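Local structure of putative type VI secretion protein (Escherichia coli, 4PS2) at residues R9-N12 against D13-P16; L30-R33 against S34-D38; V47-R50 against K51-K55. The protein is TssB, probably a subunit that pairs with TssC to build the contractile sheath of the type VI secretion system, represented here by its C-terminal fragment. One frame throughout, in Å; residues are numbered along the deposited sequence.

Interaction 1 (R9-N12 against D13-P16); sequences RNMN and DFTP
D13 reaches back to R9 and N10 in the tight turn that leads into helix 16-40. Its CG stands opposite its own carbonyl carbon (chi1 -81°), which swings the carboxylate back along the chain. CB comes first, resting 3.3 Å from N10 O, the same carbonyl that accepts the backbone hydrogen bond from D13 N. CG follows, 3.3 Å from N10 ND2; the N10 side chain crosses that of D13 at about a right angle, the amide nearly perpendicular to the carboxylate. At the tip the oxygens divide the work. OD1 takes the backbone N-H of R9 at 3.0 Å (N-H...O 150°), on the anti side of the carboxylate and 17° out of its plane. The same OD1 lies 3.1 Å from R9 NE, a salt bridge whose hydrogen bond is weak because the N-H is badly aimed; R9 is poorly ordered, so this end of the contact is loosely defined. OD2 lies 3.2 Å from N10 ND2.

The 3-10 geometry continues in F14 N to M11 O, and T15 N closes weakly on N12 O. M11 SD sits 3.9 Å from F14 CD2, an oblique Met-aromatic contact, while M11 O lies at the ring edge; F8 stacks on the same ring. A water weakly joins N12 OD1 to T15 OG1, just ahead of the helix.

An alanine in place of D13 would probably leave the R9 backbone N-H without its carboxylate acceptor and the guanidinium without its counter-charge, setting the start of the turn free to shift. Since the straighter of the two bonds to OD1 comes from the main chain, the carboxylate probably holds the turn more through the R9 backbone N-H, with the surface ion pair likely adding a looser tie.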
ATOM      1  N   ARG A   9       2.307 -19.466  -6.464  1.00 36.49           N
ATOM      2  CA  ARG A   9       3.323 -20.263  -7.165  1.00 37.17           C
ATOM      3  C   ARG A   9       3.390 -21.731  -6.741  1.00 40.35           C
ATOM      4  O   ARG A   9       4.179 -22.504  -7.291  1.00 39.82           O
ATOM      5  CB  ARG A   9       4.702 -19.580  -7.172  1.00 40.64           C
ATOM      6  CG  ARG A   9       5.189 -19.087  -5.821  1.00 57.57           C
ATOM      7  CD  ARG A   9       5.188 -17.574  -5.799  1.00 73.59           C
ATOM      8  NE  ARG A   9       4.851 -17.050  -4.476  1.00 88.56           N
ATOM      9  CZ  ARG A   9       5.740 -16.595  -3.599  1.00109.20           C
ATOM     10  NH1 ARG A   9       7.036 -16.589  -3.897  1.00 97.24           N
ATOM     11  NH2 ARG A   9       5.341 -16.136  -2.422  1.00 99.78           N
ATOM     12  N   ASN A  10       2.553 -22.104  -5.771  1.00 36.96           N
ATOM     13  CA  ASN A  10       2.379 -23.455  -5.258  1.00 37.20           C
ATOM     14  C   ASN A  10       1.097 -23.520  -4.432  1.00 40.99           C
ATOM     15  O   ASN A  10       0.535 -22.481  -4.068  1.00 40.66           O
ATOM     16  CB  ASN A  10       3.624 -23.967  -4.473  1.00 38.95           C
ATOM     17  CG  ASN A  10       3.741 -23.530  -3.031  1.00 66.99           C
ATOM     18  OD1 ASN A  10       3.927 -24.352  -2.130  1.00 65.47           O
ATOM     19  ND2 ASN A  10       3.693 -22.237  -2.781  1.00 61.93           N
ATOM     20  N   MET A  11       0.695 -24.717  -4.088  1.00 36.44           N
ATOM     21  CA  MET A  11      -0.527 -24.975  -3.396  1.00 35.38           C
ATOM     22  C   MET A  11      -0.447 -24.464  -1.986  1.00 39.96           C
ATOM     23  O   MET A  11      -1.433 -24.081  -1.424  1.00 39.93           O
ATOM     24  CB  MET A  11      -0.810 -26.466  -3.416  1.00 37.30           C
ATOM     25  CG  MET A  11      -2.252 -26.835  -3.372  1.00 40.32           C
ATOM     26  SD  MET A  11      -3.338 -25.986  -4.522  1.00 43.61           S
ATOM     27  CE  MET A  11      -2.934 -26.696  -6.064  1.00 39.59           C
ATOM     28  N   ASN A  12       0.750 -24.455  -1.418  1.00 35.57           N
ATOM     29  CA  ASN A  12       0.942 -23.997  -0.050  1.00 35.38           C
ATOM     30  C   ASN A  12       0.698 -22.509   0.163  1.00 35.81           C
ATOM     31  O   ASN A  12       0.523 -22.092   1.264  1.00 36.14           O
ATOM     32  CB  ASN A  12       2.343 -24.348   0.434  1.00 20.00           C
ATOM     33  CG  ASN A  12       2.478 -25.785   0.904  1.00 20.00           C
ATOM     34  OD1 ASN A  12       1.556 -26.579   0.817  1.00 20.00           O
ATOM     35  ND2 ASN A  12       3.646 -26.112   1.436  1.00 20.00           N
ATOM     36  N   ASP A  13       0.695 -21.750  -0.916  1.00 30.42           N
ATOM     37  CA  ASP A  13       0.348 -20.352  -0.949  1.00 28.91           C
ATOM     38  C   ASP A  13      -1.126 -20.057  -0.643  1.00 30.72           C
ATOM     39  O   ASP A  13      -1.437 -18.945  -0.354  1.00 28.61           O
ATOM     40  CB  ASP A  13       0.711 -19.743  -2.303  1.00 30.53           C
ATOM     41  CG  ASP A  13       2.176 -19.383  -2.427  1.00 43.25           C
ATOM     42  OD1 ASP A  13       2.629 -19.056  -3.513  1.00 43.55           O
ATOM     43  OD2 ASP A  13       2.899 -19.402  -1.446  1.00 51.32           O
ATOM     44  N   PHE A  14      -1.996 -21.071  -0.719  1.00 25.62           N
ATOM     45  CA  PHE A  14      -3.448 -20.962  -0.465  1.00 24.37           C
ATOM     46  C   PHE A  14      -3.827 -21.117   1.024  1.00 29.77           C
ATOM     47  O   PHE A  14      -4.985 -20.945   1.402  1.00 29.74           O
ATOM     48  CB  PHE A  14      -4.217 -21.981  -1.324  1.00 25.44           C
ATOM     49  CG  PHE A  14      -4.294 -21.580  -2.773  1.00 25.39           C
ATOM     50  CD1 PHE A  14      -5.211 -20.621  -3.198  1.00 26.81           C
ATOM     51  CD2 PHE A  14      -3.451 -22.153  -3.713  1.00 25.79           C
ATOM     52  CE1 PHE A  14      -5.277 -20.244  -4.536  1.00 27.21           C
ATOM     53  CE2 PHE A  14      -3.547 -21.809  -5.056  1.00 27.54           C
ATOM     54  CZ  PHE A  14      -4.447 -20.847  -5.459  1.00 26.15           C
ATOM     55  N   THR A  15      -2.839 -21.430   1.855  1.00 28.77           N
ATOM     56  CA  THR A  15      -2.945 -21.587   3.304  1.00 29.68           C
ATOM     57  C   THR A  15      -3.568 -20.317   3.912  1.00 35.88           C
ATOM     58  O   THR A  15      -3.135 -19.216   3.553  1.00 36.65           O
ATOM     59  CB  THR A  15      -1.529 -21.952   3.831  1.00 38.84           C
ATOM     60  OG1 THR A  15      -1.494 -23.321   4.210  1.00 44.70           O
ATOM     61  CG2 THR A  15      -1.055 -21.098   4.958  1.00 39.56           C
ATOM     62  N   PRO A  16      -4.593 -20.427   4.794  1.00 33.13           N
ATOM     63  CA  PRO A  16      -5.205 -19.208   5.358  1.00 32.17           C
ATOM     64  C   PRO A  16      -4.225 -18.213   5.991  1.00 33.01           C
ATOM     65  O   PRO A  16      -4.443 -17.019   5.851  1.00 30.47           O
ATOM     66  CB  PRO A  16      -6.247 -19.733   6.362  1.00 34.31           C
ATOM     67  CG  PRO A  16      -6.052 -21.187   6.451  1.00 38.97           C
ATOM     68  CD  PRO A  16      -5.284 -21.649   5.263  1.00 34.71           C
TER
HETATM   69  O   HOH W   1       0.694 -25.952   3.872  1.00 51.25           O

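Interaction 2 (L30-R33 against S34-D38); sequences LAMR and SLLRD
R33 and R37 run side by side and point the same way from neighbouring turns of helix 16-40, touching through their aliphatic portions, R33 CG to R37 CD at 4.1 Å. Beyond that point they part: the guanidinium planes are turned 87° against each other and the NE atoms stand 6.9 Å apart, so the like charges do not meet. The R33 end has its own acceptors, since NH1 is hydrogen-bonded to the backbone carbonyls of E1 and S3, which ties the N-terminal segment to the helix. R37 begins differently, with CG opposite the carbonyl carbon (chi1 -68°), a torsion that lays CG over R33 O at 3.1 Å, the oxygen that also accepts R37 N.

M32 and L36 meet at a slant on another side of the helix. The M32 chain bends at chi2, and its methyl CE settles 4.0 Å from L36 CG and just as near CD1, while the L36 branch also leans on M32 O. This is the i to i+4 spacing of an alpha-helix, and the pair belongs to the inner side of a small helical bundle: M32 packs on L53 and L35 on F49 of helix 46-57, and L36 on L73 and P75 of the C-terminal tail. L35 and M32 are buried, in keeping with that role.

S34 folds its hydroxyl back along the helix, OG lying opposite the carbonyl carbon and 3.1 Å from L30 O. That oxygen accepts S34 N at 3.0 Å with a nearly straight N-H (164°). L36 N to M32 O, at 2.9 Å, is equally regular.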
ATOM      1  N   LEU A  30      -1.717  -1.336  -3.518  1.00 18.41           N
ATOM      2  CA  LEU A  30      -2.574  -0.760  -4.547  1.00 16.72           C
ATOM      3  C   LEU A  30      -3.099   0.614  -4.078  1.00 19.81           C
ATOM      4  O   LEU A  30      -3.094   1.565  -4.864  1.00 20.05           O
ATOM      5  CB  LEU A  30      -3.711  -1.702  -4.953  1.00 16.53           C
ATOM      6  CG  LEU A  30      -4.657  -1.186  -6.047  1.00 20.83           C
ATOM      7  CD1 LEU A  30      -3.901  -0.865  -7.360  1.00 20.46           C
ATOM      8  CD2 LEU A  30      -5.801  -2.177  -6.290  1.00 22.95           C
ATOM      9  N   ALA A  31      -3.513   0.728  -2.811  1.00 15.10           N
ATOM     10  CA  ALA A  31      -3.973   2.028  -2.282  1.00 16.13           C
ATOM     11  C   ALA A  31      -2.842   3.085  -2.308  1.00 22.27           C
ATOM     12  O   ALA A  31      -3.085   4.266  -2.588  1.00 20.19           O
ATOM     13  CB  ALA A  31      -4.513   1.862  -0.873  1.00 16.88           C
ATOM     14  N   MET A  32      -1.601   2.641  -2.040  1.00 19.99           N
ATOM     15  CA  MET A  32      -0.444   3.511  -2.039  1.00 20.48           C
ATOM     16  C   MET A  32      -0.130   3.976  -3.470  1.00 22.17           C
ATOM     17  O   MET A  32       0.165   5.155  -3.681  1.00 19.12           O
ATOM     18  CB  MET A  32       0.756   2.757  -1.424  1.00 23.49           C
ATOM     19  CG  MET A  32       1.920   3.624  -1.140  1.00 27.91           C
ATOM     20  SD  MET A  32       1.619   4.814   0.195  1.00 32.81           S
ATOM     21  CE  MET A  32       2.933   5.955  -0.194  1.00 29.55           C
ATOM     22  N   ARG A  33      -0.206   3.040  -4.451  1.00 18.43           N
ATOM     23  CA  ARG A  33       0.052   3.346  -5.854  1.00 18.19           C
ATOM     24  C   ARG A  33      -0.938   4.403  -6.344  1.00 22.32           C
ATOM     25  O   ARG A  33      -0.522   5.350  -6.994  1.00 20.96           O
ATOM     26  CB  ARG A  33      -0.053   2.079  -6.700  1.00 19.31           C
ATOM     27  CG  ARG A  33       0.170   2.338  -8.187  1.00 22.30           C
ATOM     28  CD  ARG A  33      -0.491   1.277  -8.989  1.00 24.62           C
ATOM     29  NE  ARG A  33       0.172  -0.007  -8.791  1.00 28.60           N
ATOM     30  CZ  ARG A  33      -0.281  -1.147  -9.285  1.00 40.03           C
ATOM     31  NH1 ARG A  33      -1.393  -1.165 -10.008  1.00 26.75           N
ATOM     32  NH2 ARG A  33       0.382  -2.273  -9.085  1.00 27.69           N
ATOM     33  N   SER A  34      -2.230   4.256  -6.008  1.00 18.71           N
ATOM     34  CA  SER A  34      -3.288   5.205  -6.393  1.00 18.74           C
ATOM     35  C   SER A  34      -3.080   6.575  -5.758  1.00 21.58           C
ATOM     36  O   SER A  34      -3.248   7.605  -6.417  1.00 21.68           O
ATOM     37  CB  SER A  34      -4.666   4.654  -6.027  1.00 21.14           C
ATOM     38  OG  SER A  34      -4.895   3.397  -6.646  1.00 30.68           O
ATOM     39  N   LEU A  35      -2.717   6.588  -4.474  1.00 18.53           N
ATOM     40  CA  LEU A  35      -2.483   7.806  -3.732  1.00 17.55           C
ATOM     41  C   LEU A  35      -1.277   8.573  -4.300  1.00 22.63           C
ATOM     42  O   LEU A  35      -1.370   9.791  -4.468  1.00 20.57           O
ATOM     43  CB  LEU A  35      -2.305   7.505  -2.237  1.00 17.38           C
ATOM     44  CG  LEU A  35      -2.124   8.727  -1.374  1.00 22.33           C
ATOM     45  CD1 LEU A  35      -3.403   9.585  -1.323  1.00 22.24           C
ATOM     46  CD2 LEU A  35      -1.574   8.368  -0.030  1.00 22.98           C
ATOM     47  N   LEU A  36      -0.163   7.871  -4.601  1.00 20.61           N
ATOM     48  CA  LEU A  36       1.023   8.514  -5.194  1.00 20.65           C
ATOM     49  C   LEU A  36       0.707   9.054  -6.592  1.00 23.67           C
ATOM     50  O   LEU A  36       1.199  10.115  -6.954  1.00 23.99           O
ATOM     51  CB  LEU A  36       2.204   7.545  -5.276  1.00 21.10           C
ATOM     52  CG  LEU A  36       2.921   7.213  -3.961  1.00 26.12           C
ATOM     53  CD1 LEU A  36       3.793   5.958  -4.138  1.00 25.89           C
ATOM     54  CD2 LEU A  36       3.795   8.387  -3.499  1.00 28.62           C
ATOM     55  N   ARG A  37      -0.120   8.342  -7.371  1.00 20.32           N
ATOM     56  CA  ARG A  37      -0.496   8.810  -8.704  1.00 19.91           C
ATOM     57  C   ARG A  37      -1.338  10.080  -8.582  1.00 23.33           C
ATOM     58  O   ARG A  37      -1.132  11.017  -9.351  1.00 23.33           O
ATOM     59  CB  ARG A  37      -1.227   7.718  -9.494  1.00 21.21           C
ATOM     60  CG  ARG A  37      -0.292   6.553  -9.859  1.00 29.84           C
ATOM     61  CD  ARG A  37      -0.962   5.423 -10.633  1.00 31.20           C
ATOM     62  NE  ARG A  37      -1.328   5.874 -11.975  1.00 40.84           N
ATOM     63  CZ  ARG A  37      -0.490   5.961 -13.005  1.00 49.96           C
ATOM     64  NH1 ARG A  37       0.777   5.569 -12.877  1.00 35.29           N
ATOM     65  NH2 ARG A  37      -0.911   6.424 -14.168  1.00 38.11           N
ATOM     66  N   ASP A  38      -2.258  10.121  -7.593  1.00 20.82           N
ATOM     67  CA  ASP A  38      -3.113  11.286  -7.304  1.00 20.79           C
ATOM     68  C   ASP A  38      -2.241  12.481  -6.952  1.00 23.23           C
ATOM     69  O   ASP A  38      -2.403  13.552  -7.539  1.00 25.20           O
ATOM     70  CB  ASP A  38      -4.095  10.978  -6.147  1.00 22.20           C
ATOM     71  CG  ASP A  38      -5.212  10.007  -6.504  1.00 33.40           C
ATOM     72  OD1 ASP A  38      -5.499   9.845  -7.711  1.00 33.35           O
ATOM     73  OD2 ASP A  38      -5.781   9.384  -5.575  1.00 35.38           O
TER

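Interaction 3 (V47-R50 against K51-K55); sequences VTFR and KELEK
Successive amides from K51 to E54 bond to the carbonyls of V47 to R50, the regular alpha-helical pattern, with E52 N meeting T48 O at 2.9 Å nearly along the C=O axis. One turn apart, T48 and E52 lie side by side and point the same way: methyl CG2 of T48 touches E52 CG at 4.1 Å. With CG opposite the carbonyl carbon (chi1 -60°), that methylene also rests 3.3 Å from T48 O. T48 OG1 turns instead to D45 just before the segment, and a water weakly spans it and K51 NZ. K51 NZ has E52 OE2 as a long ion pair at 3.9 Å.

F49 and L53 form the inward stripe of helix 46-57 in this helical bundle, F49 CE2 meeting L53 CD2 obliquely at 4.3 Å. F49 is buried against L39 of helix 16-40 and V74 and A78 of the C-terminal tail, L53 against W79.

R50 and E54 lie on the side that meets the C-terminal residues. R50 NH1 reaches A78 O and W79 OXT only weakly. The E54 chain bends at chi2, its CG 3.3 Å from R50 O, and its carboxylate forms a salt bridge through OE1 with R71.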
ATOM      1  N   VAL A  47      -2.086  18.108   2.470  1.00 26.10           N
ATOM      2  CA  VAL A  47      -2.826  17.794   3.706  1.00 25.70           C
ATOM      3  C   VAL A  47      -3.688  16.515   3.529  1.00 25.54           C
ATOM      4  O   VAL A  47      -3.713  15.675   4.433  1.00 22.55           O
ATOM      5  CB  VAL A  47      -3.615  19.008   4.298  1.00 30.67           C
ATOM      6  CG1 VAL A  47      -4.693  19.488   3.349  1.00 31.01           C
ATOM      7  CG2 VAL A  47      -4.242  18.681   5.656  1.00 31.01           C
ATOM      8  N   THR A  48      -4.399  16.391   2.380  1.00 20.65           N
ATOM      9  CA  THR A  48      -5.236  15.217   2.085  1.00 20.50           C
ATOM     10  C   THR A  48      -4.319  14.001   1.899  1.00 23.71           C
ATOM     11  O   THR A  48      -4.583  12.951   2.472  1.00 23.94           O
ATOM     12  CB  THR A  48      -6.092  15.435   0.824  1.00 27.37           C
ATOM     13  OG1 THR A  48      -6.828  16.647   0.970  1.00 27.47           O
ATOM     14  CG2 THR A  48      -7.079  14.251   0.546  1.00 23.86           C
ATOM     15  N   PHE A  49      -3.242  14.162   1.113  1.00 20.08           N
ATOM     16  CA  PHE A  49      -2.255  13.114   0.885  1.00 19.98           C
ATOM     17  C   PHE A  49      -1.791  12.520   2.224  1.00 22.95           C
ATOM     18  O   PHE A  49      -1.818  11.301   2.364  1.00 21.18           O
ATOM     19  CB  PHE A  49      -1.026  13.655   0.098  1.00 21.76           C
ATOM     20  CG  PHE A  49       0.077  12.623  -0.019  1.00 22.45           C
ATOM     21  CD1 PHE A  49       0.009  11.618  -0.975  1.00 25.52           C
ATOM     22  CD2 PHE A  49       1.144  12.616   0.874  1.00 23.38           C
ATOM     23  CE1 PHE A  49       1.007  10.637  -1.055  1.00 26.45           C
ATOM     24  CE2 PHE A  49       2.110  11.606   0.827  1.00 26.18           C
ATOM     25  CZ  PHE A  49       2.037  10.628  -0.139  1.00 24.83           C
ATOM     26  N   ARG A  50      -1.333  13.377   3.189  1.00 18.64           N
ATOM     27  CA  ARG A  50      -0.824  12.879   4.486  1.00 18.69           C
ATOM     28  C   ARG A  50      -1.908  12.183   5.309  1.00 23.20           C
ATOM     29  O   ARG A  50      -1.598  11.232   6.002  1.00 22.58           O
ATOM     30  CB  ARG A  50      -0.173  13.985   5.327  1.00 19.58           C
ATOM     31  CG  ARG A  50       1.178  14.446   4.773  1.00 30.15           C
ATOM     32  CD  ARG A  50       1.910  15.416   5.696  1.00 33.26           C
ATOM     33  NE  ARG A  50       1.128  16.619   6.001  1.00 27.48           N
ATOM     34  CZ  ARG A  50       1.184  17.745   5.301  1.00 40.49           C
ATOM     35  NH1 ARG A  50       1.972  17.837   4.236  1.00 30.80           N
ATOM     36  NH2 ARG A  50       0.447  18.789   5.653  1.00 28.07           N
ATOM     37  N   LYS A  51      -3.160  12.666   5.241  1.00 19.13           N
ATOM     38  CA  LYS A  51      -4.301  12.076   5.957  1.00 20.12           C
ATOM     39  C   LYS A  51      -4.597  10.673   5.401  1.00 24.60           C
ATOM     40  O   LYS A  51      -4.816   9.723   6.168  1.00 23.89           O
ATOM     41  CB  LYS A  51      -5.525  13.001   5.791  1.00 23.15           C
ATOM     42  CG  LYS A  51      -6.830  12.471   6.411  1.00 41.71           C
ATOM     43  CD  LYS A  51      -8.063  13.290   5.975  1.00 51.40           C
ATOM     44  CE  LYS A  51      -8.610  12.892   4.622  1.00 52.42           C
ATOM     45  NZ  LYS A  51      -9.595  13.880   4.106  1.00 61.71           N
ATOM     46  N   GLU A  52      -4.608  10.545   4.057  1.00 20.26           N
ATOM     47  CA  GLU A  52      -4.847   9.264   3.402  1.00 18.67           C
ATOM     48  C   GLU A  52      -3.688   8.297   3.605  1.00 21.88           C
ATOM     49  O   GLU A  52      -3.910   7.099   3.700  1.00 21.09           O
ATOM     50  CB  GLU A  52      -5.144   9.460   1.918  1.00 19.80           C
ATOM     51  CG  GLU A  52      -6.368  10.318   1.649  1.00 27.72           C
ATOM     52  CD  GLU A  52      -7.690   9.765   2.131  1.00 39.76           C
ATOM     53  OE1 GLU A  52      -7.774   8.544   2.389  1.00 31.19           O
ATOM     54  OE2 GLU A  52      -8.642  10.562   2.272  1.00 43.46           O
ATOM     55  N   LEU A  53      -2.484   8.796   3.684  1.00 20.10           N
ATOM     56  CA  LEU A  53      -1.346   7.964   3.855  1.00 20.87           C
ATOM     57  C   LEU A  53      -1.415   7.284   5.182  1.00 24.51           C
ATOM     58  O   LEU A  53      -1.187   6.131   5.269  1.00 23.99           O
ATOM     59  CB  LEU A  53      -0.076   8.755   3.765  1.00 21.34           C
ATOM     60  CG  LEU A  53       1.200   7.990   4.047  1.00 25.60           C
ATOM     61  CD1 LEU A  53       1.482   6.991   2.985  1.00 25.84           C
ATOM     62  CD2 LEU A  53       2.338   8.933   4.246  1.00 30.32           C
ATOM     63  N   GLU A  54      -1.732   8.028   6.212  1.00 22.02           N
ATOM     64  CA  GLU A  54      -1.819   7.458   7.532  1.00 22.75           C
ATOM     65  C   GLU A  54      -2.906   6.390   7.622  1.00 24.03           C
ATOM     66  O   GLU A  54      -2.713   5.414   8.242  1.00 24.71           O
ATOM     67  CB  GLU A  54      -1.886   8.546   8.608  1.00 24.71           C
ATOM     68  CG  GLU A  54      -0.666   9.476   8.625  1.00 36.75           C
ATOM     69  CD  GLU A  54       0.669   8.757   8.752  1.00 59.21           C
ATOM     70  OE1 GLU A  54       1.644   9.118   8.091  1.00 48.68           O
ATOM     71  OE2 GLU A  54       0.736   7.801   9.510  1.00 55.89           O
ATOM     72  N   LYS A  55      -4.014   6.567   6.942  1.00 19.56           N
ATOM     73  CA  LYS A  55      -5.069   5.574   6.862  1.00 20.75           C
ATOM     74  C   LYS A  55      -4.603   4.244   6.213  1.00 24.03           C
ATOM     75  O   LYS A  55      -4.818   3.206   6.723  1.00 22.34           O
ATOM     76  CB  LYS A  55      -6.230   6.155   6.116  1.00 20.00           C
ATOM     77  CG  LYS A  55      -7.413   5.256   5.990  1.00 20.00           C
TER
HETATM   78  O   HOH W   2      -8.179  16.985   3.982  1.00 47.20           O

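From the N terminus, an extended segment runs to interaction 1, a turn at the entrance to helix 16-40. Interaction 2 lies near the far end of that helix, its centre about 28 Å from that of interaction 1, and interaction 3 follows on helix 46-57. Each contact closes before the next opens, so none nests or crosses; each ties adjacent turns of chain. Interaction 1 stands apart, its nearest atoms about 16 Å from those of interaction 2. Interactions 2 and 3 touch directly where the two helices pack, their centres about 11 Å apart: L35 CD1 lies 3.7 Å from E52 CB, joining successive helices of the bundle.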